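Local coordinates for protein aminotransferase (PDB 4ZM4) that belongs to the class-III family of pyridoxal-phosphate-dependent aminotransferases and binds pyridoxal-5'-phosphate, at residues Leu142-Glu147 and Ala213-Glu218; Gly245-Phe250 and Pro272-Leu277. The protein carries 1 engineered substitution. All blocks are in the same frame, centred on the assembly; numbering follows the deposited sequence.

Interaction 1: residues Leu142-Glu147 and Ala213-Glu218; sequences LVVTFE and AAVIVE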
ATOM      1  N   LEU B 142      17.791  -1.466  17.099  1.00 15.66           N
ATOM      2  CA  LEU B 142      18.586  -2.186  16.096  1.00 15.28           C
ATOM      3  C   LEU B 142      17.828  -3.308  15.430  1.00 14.35           C
ATOM      4  O   LEU B 142      17.267  -4.194  16.121  1.00 16.36           O
ATOM      5  CB  LEU B 142      19.850  -2.707  16.768  1.00 15.83           C
ATOM      6  CG  LEU B 142      20.911  -3.399  15.898  1.00 17.66           C
ATOM      7  CD1 LEU B 142      21.440  -2.475  14.787  1.00 17.55           C
ATOM      8  CD2 LEU B 142      22.065  -3.907  16.744  1.00 17.23           C
ATOM      9  N   VAL B 143      17.818  -3.332  14.104  1.00 13.32           N
ATOM     10  CA  VAL B 143      17.196  -4.434  13.356  1.00 13.47           C
ATOM     11  C   VAL B 143      18.230  -5.165  12.504  1.00 14.07           C
ATOM     12  O   VAL B 143      19.102  -4.526  11.909  1.00 15.00           O
ATOM     13  CB  VAL B 143      16.046  -3.937  12.469  1.00 13.36           C
ATOM     14  CG1 VAL B 143      15.488  -5.048  11.577  1.00 13.66           C
ATOM     15  CG2 VAL B 143      14.933  -3.345  13.314  1.00 12.31           C
ATOM     16  N   VAL B 144      18.127  -6.497  12.452  1.00 13.96           N
ATOM     17  CA  VAL B 144      19.046  -7.334  11.697  1.00 14.71           C
ATOM     18  C   VAL B 144      18.352  -7.862  10.437  1.00 15.61           C
ATOM     19  O   VAL B 144      17.190  -8.314  10.499  1.00 17.94           O
ATOM     20  CB  VAL B 144      19.517  -8.546  12.518  1.00 14.93           C
ATOM     21  CG1 VAL B 144      20.335  -9.502  11.655  1.00 14.76           C
ATOM     22  CG2 VAL B 144      20.320  -8.101  13.757  1.00 15.30           C
ATOM     23  N   THR B 145      19.047  -7.758   9.302  1.00 15.29           N
ATOM     24  CA  THR B 145      18.572  -8.297   8.036  1.00 15.83           C
ATOM     25  C   THR B 145      19.606  -9.264   7.455  1.00 16.48           C
ATOM     26  O   THR B 145      20.738  -9.341   7.942  1.00 17.83           O
ATOM     27  CB  THR B 145      18.355  -7.177   7.013  1.00 14.61           C
ATOM     28  OG1 THR B 145      19.590  -6.512   6.773  1.00 14.15           O
ATOM     29  CG2 THR B 145      17.368  -6.179   7.496  1.00 14.35           C
ATOM     30  N   PHE B 146      19.225  -9.987   6.416  1.00 16.48           N
ATOM     31  CA  PHE B 146      20.185 -10.823   5.693  1.00 16.83           C
ATOM     32  C   PHE B 146      20.321 -10.354   4.251  1.00 16.85           C
ATOM     33  O   PHE B 146      19.356  -9.942   3.622  1.00 16.85           O
ATOM     34  CB  PHE B 146      19.782 -12.310   5.758  1.00 16.95           C
ATOM     35  CG  PHE B 146      19.801 -12.875   7.153  1.00 16.69           C
ATOM     36  CD1 PHE B 146      20.951 -13.446   7.673  1.00 16.00           C
ATOM     37  CD2 PHE B 146      18.653 -12.855   7.945  1.00 17.28           C
ATOM     38  CE1 PHE B 146      20.957 -14.005   8.938  1.00 16.11           C
ATOM     39  CE2 PHE B 146      18.672 -13.388   9.243  1.00 17.97           C
ATOM     40  CZ  PHE B 146      19.829 -13.977   9.730  1.00 16.61           C
ATOM     41  N   GLU B 147      21.511 -10.520   3.699  1.00 18.28           N
ATOM     42  CA  GLU B 147      21.806 -10.076   2.359  1.00 17.95           C
ATOM     43  C   GLU B 147      20.995 -10.813   1.312  1.00 17.73           C
ATOM     44  O   GLU B 147      20.979 -12.057   1.252  1.00 17.22           O
ATOM     45  CB  GLU B 147      23.288 -10.247   2.043  1.00 18.97           C
ATOM     46  CG  GLU B 147      23.665  -9.517   0.758  1.00 20.28           C
ATOM     47  CD  GLU B 147      25.127  -9.626   0.431  1.00 20.78           C
ATOM     48  OE1 GLU B 147      25.694 -10.715   0.643  1.00 21.85           O
ATOM     49  OE2 GLU B 147      25.691  -8.631  -0.052  1.00 24.56           O
ATOM     50  N   ALA B 213      16.330  -5.161  18.570  1.00 18.43           N
ATOM     51  CA  ALA B 213      14.875  -5.173  18.619  1.00 17.04           C
ATOM     52  C   ALA B 213      14.304  -6.351  17.852  1.00 18.40           C
ATOM     53  O   ALA B 213      13.347  -6.990  18.296  1.00 18.43           O
ATOM     54  CB  ALA B 213      14.322  -3.878  18.050  1.00 18.49           C
ATOM     55  N   ALA B 214      14.831  -6.615  16.657  1.00 20.01           N
ATOM     56  CA  ALA B 214      14.279  -7.665  15.776  1.00 19.23           C
ATOM     57  C   ALA B 214      15.304  -8.213  14.802  1.00 19.08           C
ATOM     58  O   ALA B 214      16.197  -7.519  14.352  1.00 19.65           O
ATOM     59  CB  ALA B 214      13.069  -7.147  15.003  1.00 19.66           C
ATOM     60  N   VAL B 215      15.141  -9.480  14.467  1.00 19.54           N
ATOM     61  CA  VAL B 215      15.720 -10.043  13.285  1.00 18.33           C
ATOM     62  C   VAL B 215      14.578 -10.264  12.294  1.00 19.56           C
ATOM     63  O   VAL B 215      13.635 -11.020  12.577  1.00 20.60           O
ATOM     64  CB  VAL B 215      16.375 -11.372  13.564  1.00 18.00           C
ATOM     65  CG1 VAL B 215      16.980 -11.918  12.277  1.00 18.25           C
ATOM     66  CG2 VAL B 215      17.446 -11.222  14.648  1.00 18.82           C
ATOM     67  N   ILE B 216      14.662  -9.643  11.113  1.00 18.65           N
ATOM     68  CA  ILE B 216      13.690  -9.922  10.068  1.00 18.46           C
ATOM     69  C   ILE B 216      14.328 -10.830   9.017  1.00 18.32           C
ATOM     70  O   ILE B 216      15.531 -10.670   8.716  1.00 18.81           O
ATOM     71  CB  ILE B 216      13.100  -8.635   9.447  1.00 19.99           C
ATOM     72  CG1 ILE B 216      11.990  -8.965   8.445  1.00 19.31           C
ATOM     73  CG2 ILE B 216      14.182  -7.805   8.768  1.00 21.24           C
ATOM     74  CD1 ILE B 216      11.016  -7.830   8.189  1.00 19.75           C
ATOM     75  N   VAL B 217      13.537 -11.774   8.475  1.00 15.32           N
ATOM     76  CA  VAL B 217      14.079 -12.793   7.612  1.00 15.77           C
ATOM     77  C   VAL B 217      13.023 -13.410   6.679  1.00 15.97           C
ATOM     78  O   VAL B 217      11.865 -13.586   7.070  1.00 16.63           O
ATOM     79  CB  VAL B 217      14.730 -13.881   8.467  1.00 15.54           C
ATOM     80  CG1 VAL B 217      13.681 -14.595   9.280  1.00 15.19           C
ATOM     81  CG2 VAL B 217      15.517 -14.860   7.595  1.00 16.38           C
ATOM     82  N   GLU B 218      13.413 -13.680   5.436  1.00 15.19           N
ATOM     83  CA  GLU B 218      12.642 -14.533   4.533  1.00 15.11           C
ATOM     84  C   GLU B 218      12.972 -15.957   4.897  1.00 15.90           C
ATOM     85  O   GLU B 218      14.076 -16.432   4.633  1.00 15.62           O
ATOM     86  CB  GLU B 218      13.004 -14.303   3.060  1.00 14.60           C
ATOM     87  CG  GLU B 218      12.524 -12.985   2.471  1.00 14.08           C
ATOM     88  CD  GLU B 218      12.816 -12.889   0.988  1.00 13.60           C
ATOM     89  OE1 GLU B 218      12.482 -13.852   0.235  1.00 14.13           O
ATOM     90  OE2 GLU B 218      13.384 -11.859   0.552  1.00 12.04           O
TER
HETATM   91  O   HOH W   1      16.378 -10.025   6.231  1.00 28.47           O

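Interaction 2: residues Gly245-Phe250 and Pro272-Leu277; sequences GAMLVF and PDLTVL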
ATOM      1  N   GLY B 245      15.911 -11.716  23.871  1.00 29.91           N
ATOM      2  CA  GLY B 245      14.746 -10.844  23.985  1.00 27.87           C
ATOM      3  C   GLY B 245      14.491 -10.044  22.724  1.00 27.90           C
ATOM      4  O   GLY B 245      13.826  -9.021  22.768  1.00 27.97           O
ATOM      5  N   ALA B 246      15.038 -10.500  21.598  1.00 26.93           N
ATOM      6  CA  ALA B 246      14.763  -9.901  20.295  1.00 26.41           C
ATOM      7  C   ALA B 246      13.571 -10.577  19.658  1.00 27.28           C
ATOM      8  O   ALA B 246      13.413 -11.781  19.765  1.00 27.81           O
ATOM      9  CB  ALA B 246      15.985 -10.032  19.396  1.00 26.31           C
ATOM     10  N   MET B 247      12.718  -9.820  18.976  1.00 27.70           N
ATOM     11  CA  MET B 247      11.559 -10.423  18.295  1.00 25.24           C
ATOM     12  C   MET B 247      12.038 -11.039  16.998  1.00 24.58           C
ATOM     13  O   MET B 247      12.838 -10.436  16.273  1.00 26.86           O
ATOM     14  CB  MET B 247      10.439  -9.394  18.075  1.00 25.92           C
ATOM     15  CG  MET B 247       9.909  -8.842  19.391  1.00 27.74           C
ATOM     16  SD  MET B 247       8.415  -7.842  19.237  1.00 30.86           S
ATOM     17  CE  MET B 247       7.158  -9.103  19.087  1.00 33.09           C
ATOM     18  N   LEU B 248      11.596 -12.255  16.724  1.00 23.23           N
ATOM     19  CA  LEU B 248      11.869 -12.900  15.450  1.00 23.30           C
ATOM     20  C   LEU B 248      10.687 -12.600  14.512  1.00 23.37           C
ATOM     21  O   LEU B 248       9.535 -12.903  14.853  1.00 21.53           O
ATOM     22  CB  LEU B 248      12.074 -14.416  15.618  1.00 22.97           C
ATOM     23  CG  LEU B 248      12.330 -15.249  14.337  1.00 23.13           C
ATOM     24  CD1 LEU B 248      13.484 -14.719  13.511  1.00 22.92           C
ATOM     25  CD2 LEU B 248      12.585 -16.702  14.700  1.00 23.15           C
ATOM     26  N   VAL B 249      10.993 -11.953  13.375  1.00 22.03           N
ATOM     27  CA  VAL B 249       9.999 -11.597  12.377  1.00 20.74           C
ATOM     28  C   VAL B 249      10.208 -12.429  11.112  1.00 18.78           C
ATOM     29  O   VAL B 249      11.189 -12.248  10.412  1.00 18.18           O
ATOM     30  CB  VAL B 249      10.044 -10.089  12.023  1.00 19.89           C
ATOM     31  CG1 VAL B 249       8.863  -9.707  11.171  1.00 18.58           C
ATOM     32  CG2 VAL B 249      10.024  -9.210  13.284  1.00 22.82           C
ATOM     33  N   PHE B 250       9.260 -13.308  10.802  1.00 17.90           N
ATOM     34  CA  PHE B 250       9.283 -14.011   9.526  1.00 16.95           C
ATOM     35  C   PHE B 250       8.510 -13.169   8.546  1.00 16.47           C
ATOM     36  O   PHE B 250       7.313 -12.906   8.719  1.00 15.92           O
ATOM     37  CB  PHE B 250       8.627 -15.410   9.605  1.00 16.71           C
ATOM     38  CG  PHE B 250       9.520 -16.494  10.146  1.00 16.21           C
ATOM     39  CD1 PHE B 250      10.787 -16.235  10.625  1.00 16.73           C
ATOM     40  CD2 PHE B 250       9.054 -17.792  10.221  1.00 17.04           C
ATOM     41  CE1 PHE B 250      11.590 -17.250  11.151  1.00 16.72           C
ATOM     42  CE2 PHE B 250       9.834 -18.811  10.755  1.00 16.92           C
ATOM     43  CZ  PHE B 250      11.113 -18.534  11.211  1.00 16.66           C
ATOM     44  N   PRO B 272       7.891 -17.844  14.759  1.00 24.96           N
ATOM     45  CA  PRO B 272       8.393 -16.508  15.023  1.00 24.68           C
ATOM     46  C   PRO B 272       7.474 -15.750  15.983  1.00 23.65           C
ATOM     47  O   PRO B 272       6.369 -16.204  16.250  1.00 24.43           O
ATOM     48  CB  PRO B 272       8.308 -15.837  13.659  1.00 23.95           C
ATOM     49  CG  PRO B 272       7.075 -16.414  13.072  1.00 25.98           C
ATOM     50  CD  PRO B 272       7.039 -17.859  13.557  1.00 25.13           C
ATOM     51  N   ASP B 273       7.919 -14.562  16.402  1.00 21.59           N
ATOM     52  CA  ASP B 273       7.130 -13.649  17.242  1.00 19.77           C
ATOM     53  C   ASP B 273       6.124 -12.864  16.433  1.00 18.58           C
ATOM     54  O   ASP B 273       4.995 -12.701  16.862  1.00 20.36           O
ATOM     55  CB  ASP B 273       8.066 -12.714  18.015  1.00 18.50           C
ATOM     56  CG  ASP B 273       8.996 -13.473  18.940  1.00 18.74           C
ATOM     57  OD1 ASP B 273       8.477 -14.320  19.692  1.00 19.32           O
ATOM     58  OD2 ASP B 273      10.243 -13.327  18.856  1.00 17.45           O
ATOM     59  N   LEU B 274       6.537 -12.379  15.268  1.00 18.41           N
ATOM     60  CA  LEU B 274       5.650 -11.683  14.344  1.00 18.34           C
ATOM     61  C   LEU B 274       5.760 -12.320  12.939  1.00 18.32           C
ATOM     62  O   LEU B 274       6.797 -12.918  12.618  1.00 17.32           O
ATOM     63  CB  LEU B 274       6.014 -10.222  14.266  1.00 18.39           C
ATOM     64  CG  LEU B 274       5.811  -9.390  15.534  1.00 19.13           C
ATOM     65  CD1 LEU B 274       6.422  -7.990  15.366  1.00 19.13           C
ATOM     66  CD2 LEU B 274       4.319  -9.256  15.855  1.00 18.82           C
ATOM     67  N   THR B 275       4.674 -12.280  12.177  1.00 16.77           N
ATOM     68  CA  THR B 275       4.641 -12.857  10.839  1.00 18.49           C
ATOM     69  C   THR B 275       4.061 -11.821   9.924  1.00 19.40           C
ATOM     70  O   THR B 275       3.085 -11.182  10.292  1.00 22.19           O
ATOM     71  CB  THR B 275       3.766 -14.126  10.772  1.00 19.86           C
ATOM     72  OG1 THR B 275       4.358 -15.179  11.573  1.00 20.37           O
ATOM     73  CG2 THR B 275       3.621 -14.637   9.346  1.00 19.99           C
ATOM     74  N   VAL B 276       4.692 -11.575   8.789  1.00 18.59           N
ATOM     75  CA  VAL B 276       4.109 -10.689   7.782  1.00 19.12           C
ATOM     76  C   VAL B 276       3.545 -11.535   6.641  1.00 18.99           C
ATOM     77  O   VAL B 276       4.212 -12.474   6.149  1.00 18.37           O
ATOM     78  CB  VAL B 276       5.155  -9.713   7.190  1.00 19.68           C
ATOM     79  CG1 VAL B 276       4.480  -8.679   6.292  1.00 19.38           C
ATOM     80  CG2 VAL B 276       5.945  -9.019   8.292  1.00 19.43           C
ATOM     81  N   LEU B 277       2.338 -11.185   6.190  1.00 18.80           N
ATOM     82  CA  LEU B 277       1.629 -11.921   5.124  1.00 17.28           C
ATOM     83  C   LEU B 277       1.115 -10.999   4.049  1.00 17.91           C
ATOM     84  O   LEU B 277       0.815  -9.820   4.328  1.00 19.62           O
ATOM     85  CB  LEU B 277       0.452 -12.669   5.725  1.00 16.55           C
ATOM     86  CG  LEU B 277       0.746 -13.648   6.865  1.00 15.56           C
ATOM     87  CD1 LEU B 277      -0.567 -14.033   7.552  1.00 16.44           C
ATOM     88  CD2 LEU B 277       1.472 -14.869   6.379  1.00 14.30           C
TER

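Interaction 1: residues Leu142-Glu147 and Ala213-Glu218
With chi1 at -64°, Phe146 turns CG beside its own backbone N and directs its ring across to Val217, where chi1 of 66° sets CG2 anti to the backbone N and beside the carbonyl carbon; this is the branch that meets Phe146 CD2. The two residues sit on neighbouring parallel strands in the large mixed sheet of the PLP-dependent aminotransferase fold. Phe146 CD2 is 3.7 Å from Val217 CG2, and Phe146 CE2 is 3.8 Å from Val215 CG1. Both methyls approach the ring obliquely, while Ile216 O lies at the ring edge, near its plane. Val144 and Val215 complete this face side by side, pointing the same way.

The opposite face carries Val143, Ala214 and Ile216. There Ile216 CG2 meets Thr145 CG2 at 3.8 Å, also touching Val143 CG1. Helix 198-208 covers the Phe146 face and helix 123-138 the Val143 face. The hydroxyl of Thr145 is spent on Val191 O of the next strand.

Register is fixed by the backbone. Val144 N reaches Ala214 O at 2.9 Å, and Val144 O then receives Ile216 N at 2.9 Å with a C=O...N angle of 169°. At the N-terminal end Leu142 O is gripped at 2.8 Å by Ala213 N, with Ala214 N adding a weak second bond. Just beyond the paired part, Glu218 touches the bound P3B, and Tyr150 N, Ala222 N and Asn223 ND2 hold its carboxylate. The regular pairing would next join Phe146 N to Ile216 O, but here a water is inserted, accepting from Phe146 N at 2.9 Å and donating to Ile216 O at 2.7 Å.

Interaction 2: residues Gly245-Phe250 and Pro272-Leu277
Pro272 presents its CB over one face of the Phe250 ring, its own ring tilted so that CB, CG and CD lie nearer than N and CA. Pro272 CB stands 4.0 Å from the centroid of the Phe250 ring and 18° off its normal, a CH-pi contact displaced toward the rim. Pro272 CG adds an approach of 3.7 Å to Phe250 CD2, and the two side chains cross at about a right angle.

Next to this pair, Asp273 uses its carboxylate in place of a backbone acceptor. OD2 of Asp273 takes the N-H of Leu248 at 2.7 Å, on its anti side and 19° out of the carboxylate plane, in the position that the strand register would assign to the carbonyl of Pro272. In return, Leu248 O is gripped by two donors, Asp273 N at 2.8 Å and Leu274 N at 3.1 Å, so that both N-H groups at the entry to strand 274-277 are bonded to one carbonyl. From there regular parallel pairing takes over: Phe250 N bonds Leu274 O, and Val276 N meets Phe250 O at 2.9 Å, nearly in line with the carbonyl.

On the face carrying Val249 and Leu274, the bend at chi3 of Met247 brings CE within 3.8 Å of Leu274 CG, and Val249 CG1 touches Val276 CG2. Helix 123-138 covers this layer through Ala134, Leu133 and Ala126.

Farther out, Arg238 of helix 233-244 forms a salt bridge to Asp273 OD2; its charge probably steadies the carboxylate that accepts from Leu248 N, and Leu248 also packs on Arg238. The whole is a beta-alpha-beta unit, strands 247-251 and 274-277 joined through helix 263-267, within the mixed sheet of a class-III aminotransferase.

How the interactions relate
From the N terminus, helix 123-138 leads into strand 142-146; the chain then passes strand 190-193 and helix 198-208 and returns as strand 212-217, where interaction 1 closes a loop of 65 residues. Helix 233-244 then leads to strand 247-251, and a shorter excursion of 21 residues closes at strand 274-277 as interaction 2. The two loops follow in series, neither enclosing nor crossing the other. They are joined edge to edge within the sheet because strands 212-217 and 247-251 are neighbours: Val249 N and Val215 O lie 2.9 Å apart, a probable hydrogen bond, and Val217 packs on Phe250. Together the contacts make four consecutive parallel strands, ordered 142-146, 212-217, 247-251, 274-277.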